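Local coordinates for protein Udp-n-acetylglucosamine pyrophosphorylase (PDB 4BQH) that probably makes UDP-N-acetylglucosamine and diphosphate from UTP and N-acetylglucosamine 1-phosphate, the final step in building this nucleotide sugar, at residues A[76-79]-A[80-83]; A[310-313]-A[314-318]. All coordinates share one frame; numbering follows the deposited sequence.

Contact 1: residues A[76-79]-A[80-83]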
ATOM      1  N   PRO A  76     -20.401 -10.690  -9.164  1.00 16.36           N
ATOM      2  CA  PRO A  76     -19.998 -10.228  -7.843  1.00 17.34           C
ATOM      3  C   PRO A  76     -19.601 -11.403  -6.940  1.00 17.80           C
ATOM      4  O   PRO A  76     -19.979 -12.555  -7.230  1.00 17.10           O
ATOM      5  CB  PRO A  76     -21.269  -9.536  -7.306  1.00 18.13           C
ATOM      6  CG  PRO A  76     -22.400 -10.128  -8.059  1.00 19.12           C
ATOM      7  CD  PRO A  76     -21.866 -10.655  -9.370  1.00 17.60           C
ATOM      8  N   PRO A  77     -18.845 -11.129  -5.854  1.00 18.17           N
ATOM      9  CA  PRO A  77     -18.648 -12.118  -4.809  1.00 19.18           C
ATOM     10  C   PRO A  77     -20.018 -12.623  -4.343  1.00 20.85           C
ATOM     11  O   PRO A  77     -20.948 -11.823  -4.181  1.00 22.77           O
ATOM     12  CB  PRO A  77     -17.981 -11.302  -3.685  1.00 18.45           C
ATOM     13  CG  PRO A  77     -17.237 -10.227  -4.415  1.00 17.19           C
ATOM     14  CD  PRO A  77     -18.139  -9.859  -5.555  1.00 17.78           C
ATOM     15  N   ALA A  78     -20.159 -13.923  -4.158  1.00 22.23           N
ATOM     16  CA  ALA A  78     -21.452 -14.458  -3.742  1.00 24.40           C
ATOM     17  C   ALA A  78     -21.849 -13.845  -2.397  1.00 25.67           C
ATOM     18  O   ALA A  78     -20.995 -13.629  -1.527  1.00 25.00           O
ATOM     19  CB  ALA A  78     -21.396 -15.972  -3.658  1.00 24.27           C
ATOM     20  N   LYS A  79     -23.139 -13.545  -2.248  1.00 27.54           N
ATOM     21  CA  LYS A  79     -23.677 -13.048  -0.985  1.00 28.61           C
ATOM     22  C   LYS A  79     -23.182 -13.943   0.148  1.00 27.95           C
ATOM     23  O   LYS A  79     -23.157 -15.165   0.005  1.00 28.39           O
ATOM     24  CB  LYS A  79     -25.214 -13.034  -1.040  1.00 31.43           C
ATOM     25  CG  LYS A  79     -25.849 -11.931  -0.204  1.00 33.94           C
ATOM     26  CD  LYS A  79     -27.212 -11.509  -0.738  1.00 36.69           C
ATOM     27  CE  LYS A  79     -28.322 -12.441  -0.278  1.00 37.00           C
ATOM     28  NZ  LYS A  79     -29.667 -11.903  -0.627  1.00 39.51           N
ATOM     29  N   ASP A  80     -22.770 -13.332   1.257  1.00 27.73           N
ATOM     30  CA  ASP A  80     -22.312 -14.049   2.451  1.00 26.70           C
ATOM     31  C   ASP A  80     -21.104 -14.984   2.234  1.00 24.81           C
ATOM     32  O   ASP A  80     -20.861 -15.856   3.051  1.00 24.58           O
ATOM     33  CB  ASP A  80     -23.477 -14.819   3.133  1.00 29.75           C
ATOM     34  CG  ASP A  80     -24.545 -13.895   3.732  1.00 31.92           C
ATOM     35  OD1 ASP A  80     -24.234 -12.753   4.121  1.00 31.84           O
ATOM     36  OD2 ASP A  80     -25.717 -14.327   3.835  1.00 34.08           O
ATOM     37  N   SER A  81     -20.330 -14.790   1.164  1.00 23.35           N
ATOM     38  CA  SER A  81     -19.190 -15.703   0.863  1.00 20.53           C
ATOM     39  C   SER A  81     -17.801 -15.289   1.397  1.00 21.35           C
ATOM     40  O   SER A  81     -16.856 -16.073   1.356  1.00 21.89           O
ATOM     41  CB  SER A  81     -19.095 -15.961  -0.642  1.00 21.75           C
ATOM     42  OG  SER A  81     -18.595 -14.815  -1.339  1.00 21.81           O
ATOM     43  N   PHE A  82     -17.681 -14.062   1.898  1.00 17.74           N
ATOM     44  CA  PHE A  82     -16.383 -13.506   2.283  1.00 15.80           C
ATOM     45  C   PHE A  82     -16.444 -13.076   3.743  1.00 14.39           C
ATOM     46  O   PHE A  82     -17.531 -12.863   4.276  1.00 14.03           O
ATOM     47  CB  PHE A  82     -16.036 -12.317   1.379  1.00 15.11           C
ATOM     48  CG  PHE A  82     -17.146 -11.310   1.236  1.00 14.78           C
ATOM     49  CD1 PHE A  82     -17.263 -10.235   2.128  1.00 14.95           C
ATOM     50  CD2 PHE A  82     -18.080 -11.423   0.204  1.00 15.07           C
ATOM     51  CE1 PHE A  82     -18.290  -9.292   1.982  1.00 15.07           C
ATOM     52  CE2 PHE A  82     -19.102 -10.498   0.059  1.00 15.30           C
ATOM     53  CZ  PHE A  82     -19.206  -9.432   0.939  1.00 16.03           C
ATOM     54  N   PHE A  83     -15.285 -12.925   4.377  1.00 13.25           N
ATOM     55  CA  PHE A  83     -15.210 -12.514   5.778  1.00 12.06           C
ATOM     56  C   PHE A  83     -15.575 -11.025   5.827  1.00 12.54           C
ATOM     57  O   PHE A  83     -14.890 -10.192   5.201  1.00 11.98           O
ATOM     58  CB  PHE A  83     -13.773 -12.753   6.252  1.00 12.40           C
ATOM     59  CG  PHE A  83     -13.537 -12.567   7.734  1.00 12.14           C
ATOM     60  CD1 PHE A  83     -14.521 -12.860   8.682  1.00 12.87           C
ATOM     61  CD2 PHE A  83     -12.292 -12.133   8.168  1.00 12.73           C
ATOM     62  CE1 PHE A  83     -14.259 -12.700  10.048  1.00 12.36           C
ATOM     63  CE2 PHE A  83     -12.018 -11.975   9.520  1.00 13.33           C
ATOM     64  CZ  PHE A  83     -13.009 -12.254  10.458  1.00 12.26           C
TER
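A type II beta turn from Ala78 to Ser81 reverses the chain in the surface loop between strand 74-75 and strand 83-84, the latter an outer strand of the large mixed sheet of this GT-A-like enzyme. Lys79 and Asp80 occupy the two central positions, and the positive phi of Asp80 belongs to the third residue of this turn type. The closing backbone bond runs from Ser81 N to Ala78 O at 3.0 Å and is rather bent, with an N-H...O angle of 140°. A second donor strengthens the closure: Ser81 OG gives its proton to the same Ala78 O at 2.7 Å, tilted 17° from the carbonyl plane. With OG held between the backbone N and the carbonyl carbon of its own residue (chi1 73°), the hydroxyl folds back over the turn, so that one residue grips a single oxygen with both backbone and side chain. Ala78 CB also lies 3.8 Å from Ser81 CB.

Lys79 sends its amine to Asp344, with which NZ forms a salt bridge. The Phe82 ring turns back toward the start of the loop, where it meets the buried Pro77 obliquely; both residues also rest on Ile425 of strand 423-427, which pairs in parallel with strand 83-84. The turn is thereby packed against strand 423-427 through an aromatic ring and a proline. Within the loop, Pro77 CB meets two neighbouring ring atoms, 3.9 Å from Phe82 CD2 and 4.0 Å from Phe82 CE2.

Contact 2: residues A[310-313]-A[314-318]; sequences PKRG and PDERV
The backbone bends through a type I beta turn from Gly313 to Glu316, closed by a nearly straight bond from Glu316 N to Gly313 O (3.1 Å, N-H...O angle 169°). Glu316 then sends its side chain back across the loop. CG stands anti to the backbone N (chi1 -170°) and the rest of the chain is extended, which carries OE1 to the backbone amide of Arg312. That bond measures 2.8 Å from Arg312 N to Glu316 OE1 and is almost linear at 174°, although the N-H comes from above the carboxylate plane. The other oxygen, OE2, makes a salt bridge with Arg430, so the carboxylate joins two parts of the chain.

Lys311, before the turn, reaches over it, its chain bent at chi2 and chi3. Lys311 NZ donates to Pro314 O at 2.8 Å, from above that carbonyl plane; its second bond, from Lys311 NZ to Glu316 O, is weak at 3.4 Å. Midway along, Lys311 CD passes Val318 CG1 at 3.8 Å as the two side chains run in opposite directions. The Arg312 guanidinium turns away to Asp431.

Side chains bonded to main-chain groups, a lysine to carbonyls and a glutamate to an amide, thus bind across a beta-turn loop linking strand 304-309 of the central sheet to strand 320-324.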
ATOM      1  N   PRO A 310     -17.546  -1.558   1.668  1.00 10.88           N
ATOM      2  CA  PRO A 310     -18.779  -1.238   0.947  1.00 11.20           C
ATOM      3  C   PRO A 310     -18.651   0.114   0.207  1.00 11.58           C
ATOM      4  O   PRO A 310     -17.972   1.030   0.695  1.00 11.61           O
ATOM      5  CB  PRO A 310     -19.842  -1.120   2.058  1.00 11.46           C
ATOM      6  CG  PRO A 310     -19.224  -1.694   3.296  1.00 11.77           C
ATOM      7  CD  PRO A 310     -17.740  -1.660   3.131  1.00 11.32           C
ATOM      8  N   LYS A 311     -19.288   0.253  -0.946  1.00 11.77           N
ATOM      9  CA  LYS A 311     -19.301   1.547  -1.642  1.00 13.37           C
ATOM     10  C   LYS A 311     -20.079   2.582  -0.833  1.00 14.30           C
ATOM     11  O   LYS A 311     -21.031   2.235  -0.145  1.00 14.04           O
ATOM     12  CB  LYS A 311     -19.905   1.440  -3.051  1.00 13.91           C
ATOM     13  CG  LYS A 311     -19.150   0.462  -3.953  1.00 15.10           C
ATOM     14  CD  LYS A 311     -18.960   0.983  -5.367  1.00 16.66           C
ATOM     15  CE  LYS A 311     -20.205   1.598  -5.974  1.00 17.77           C
ATOM     16  NZ  LYS A 311     -20.029   2.106  -7.360  1.00 18.49           N
ATOM     17  N   ARG A 312     -19.666   3.842  -0.934  1.00 15.68           N
ATOM     18  CA  ARG A 312     -20.358   4.937  -0.243  1.00 18.34           C
ATOM     19  C   ARG A 312     -21.739   5.230  -0.841  1.00 19.46           C
ATOM     20  O   ARG A 312     -22.662   5.690  -0.145  1.00 21.63           O
ATOM     21  CB  ARG A 312     -19.466   6.185  -0.218  1.00 20.38           C
ATOM     22  CG  ARG A 312     -18.542   6.207   0.986  1.00 24.99           C
ATOM     23  CD  ARG A 312     -19.295   6.744   2.203  1.00 29.17           C
ATOM     24  NE  ARG A 312     -18.885   6.051   3.418  1.00 32.20           N
ATOM     25  CZ  ARG A 312     -17.966   6.507   4.256  1.00 32.95           C
ATOM     26  NH1 ARG A 312     -17.389   7.679   4.016  1.00 33.89           N
ATOM     27  NH2 ARG A 312     -17.635   5.797   5.329  1.00 31.50           N
ATOM     28  N   GLY A 313     -21.868   4.947  -2.127  1.00 17.65           N
ATOM     29  CA  GLY A 313     -23.158   4.991  -2.825  1.00 18.03           C
ATOM     30  C   GLY A 313     -22.907   4.428  -4.213  1.00 16.92           C
ATOM     31  O   GLY A 313     -21.756   4.210  -4.579  1.00 15.45           O
ATOM     32  N   PRO A 314     -23.979   4.236  -5.007  1.00 17.12           N
ATOM     33  CA  PRO A 314     -23.852   3.592  -6.330  1.00 17.04           C
ATOM     34  C   PRO A 314     -22.890   4.287  -7.289  1.00 17.06           C
ATOM     35  O   PRO A 314     -22.231   3.608  -8.090  1.00 16.88           O
ATOM     36  CB  PRO A 314     -25.305   3.575  -6.860  1.00 17.71           C
ATOM     37  CG  PRO A 314     -26.009   4.644  -6.068  1.00 17.33           C
ATOM     38  CD  PRO A 314     -25.372   4.605  -4.706  1.00 17.17           C
ATOM     39  N   ASP A 315     -22.771   5.616  -7.191  1.00 15.76           N
ATOM     40  CA  ASP A 315     -21.937   6.398  -8.092  1.00 16.62           C
ATOM     41  C   ASP A 315     -20.518   6.675  -7.613  1.00 15.66           C
ATOM     42  O   ASP A 315     -19.766   7.409  -8.284  1.00 15.83           O
ATOM     43  CB  ASP A 315     -22.626   7.736  -8.444  1.00 17.81           C
ATOM     44  CG  ASP A 315     -23.937   7.545  -9.186  1.00 19.75           C
ATOM     45  OD1 ASP A 315     -24.218   6.418  -9.654  1.00 20.23           O
ATOM     46  OD2 ASP A 315     -24.681   8.539  -9.329  1.00 19.44           O
ATOM     47  N   GLU A 316     -20.105   6.074  -6.492  1.00 15.12           N
ATOM     48  CA  GLU A 316     -18.718   6.263  -6.054  1.00 15.40           C
ATOM     49  C   GLU A 316     -17.726   5.813  -7.126  1.00 15.88           C
ATOM     50  O   GLU A 316     -17.825   4.690  -7.639  1.00 15.52           O
ATOM     51  CB  GLU A 316     -18.417   5.542  -4.742  1.00 15.29           C
ATOM     52  CG  GLU A 316     -17.053   5.945  -4.183  1.00 15.57           C
ATOM     53  CD  GLU A 316     -16.596   5.114  -3.002  1.00 17.01           C
ATOM     54  OE1 GLU A 316     -17.356   4.235  -2.556  1.00 15.23           O
ATOM     55  OE2 GLU A 316     -15.458   5.350  -2.535  1.00 18.82           O
ATOM     56  N   ARG A 317     -16.780   6.684  -7.463  1.00 16.62           N
ATOM     57  CA  ARG A 317     -15.805   6.370  -8.517  1.00 18.24           C
ATOM     58  C   ARG A 317     -14.651   5.536  -7.963  1.00 17.71           C
ATOM     59  O   ARG A 317     -13.551   6.044  -7.775  1.00 18.50           O
ATOM     60  CB  ARG A 317     -15.255   7.648  -9.153  1.00 22.41           C
ATOM     61  CG  ARG A 317     -16.322   8.559  -9.754  1.00 27.66           C
ATOM     62  CD  ARG A 317     -15.650   9.776 -10.392  1.00 32.65           C
ATOM     63  NE  ARG A 317     -15.538   9.676 -11.857  1.00 39.28           N
ATOM     64  CZ  ARG A 317     -14.730   8.855 -12.543  1.00 41.85           C
ATOM     65  NH1 ARG A 317     -13.916   7.994 -11.934  1.00 44.24           N
ATOM     66  NH2 ARG A 317     -14.749   8.885 -13.870  1.00 43.62           N
ATOM     67  N   VAL A 318     -14.908   4.252  -7.720  1.00 15.11           N
ATOM     68  CA  VAL A 318     -13.904   3.346  -7.179  1.00 13.77           C
ATOM     69  C   VAL A 318     -14.049   2.002  -7.918  1.00 12.66           C
ATOM     70  O   VAL A 318     -15.115   1.700  -8.446  1.00 11.89           O
ATOM     71  CB  VAL A 318     -14.113   3.163  -5.663  1.00 14.51           C
ATOM     72  CG1 VAL A 318     -15.479   2.558  -5.376  1.00 13.95           C
ATOM     73  CG2 VAL A 318     -13.022   2.297  -5.042  1.00 15.92           C
TER

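How the contacts relate
Contacts 1 and 2 are two surface loops on the same side of the chain's centre, separate in sequence and in space: their centres are 18 Å apart and their nearest atoms about 8 Å, without touching. The sheet relates them. Strand 423-427 lies parallel to both strand 83-84, which follows the 76-83 turn, and strand 304-309, which precedes the 310-318 loop. Ile425 of that strand packs under contact 1, while Arg430 and Asp431, a few residues further on, pair with charged groups of contact 2. The bound inhibitor occupies a different part of the enzyme from both loops.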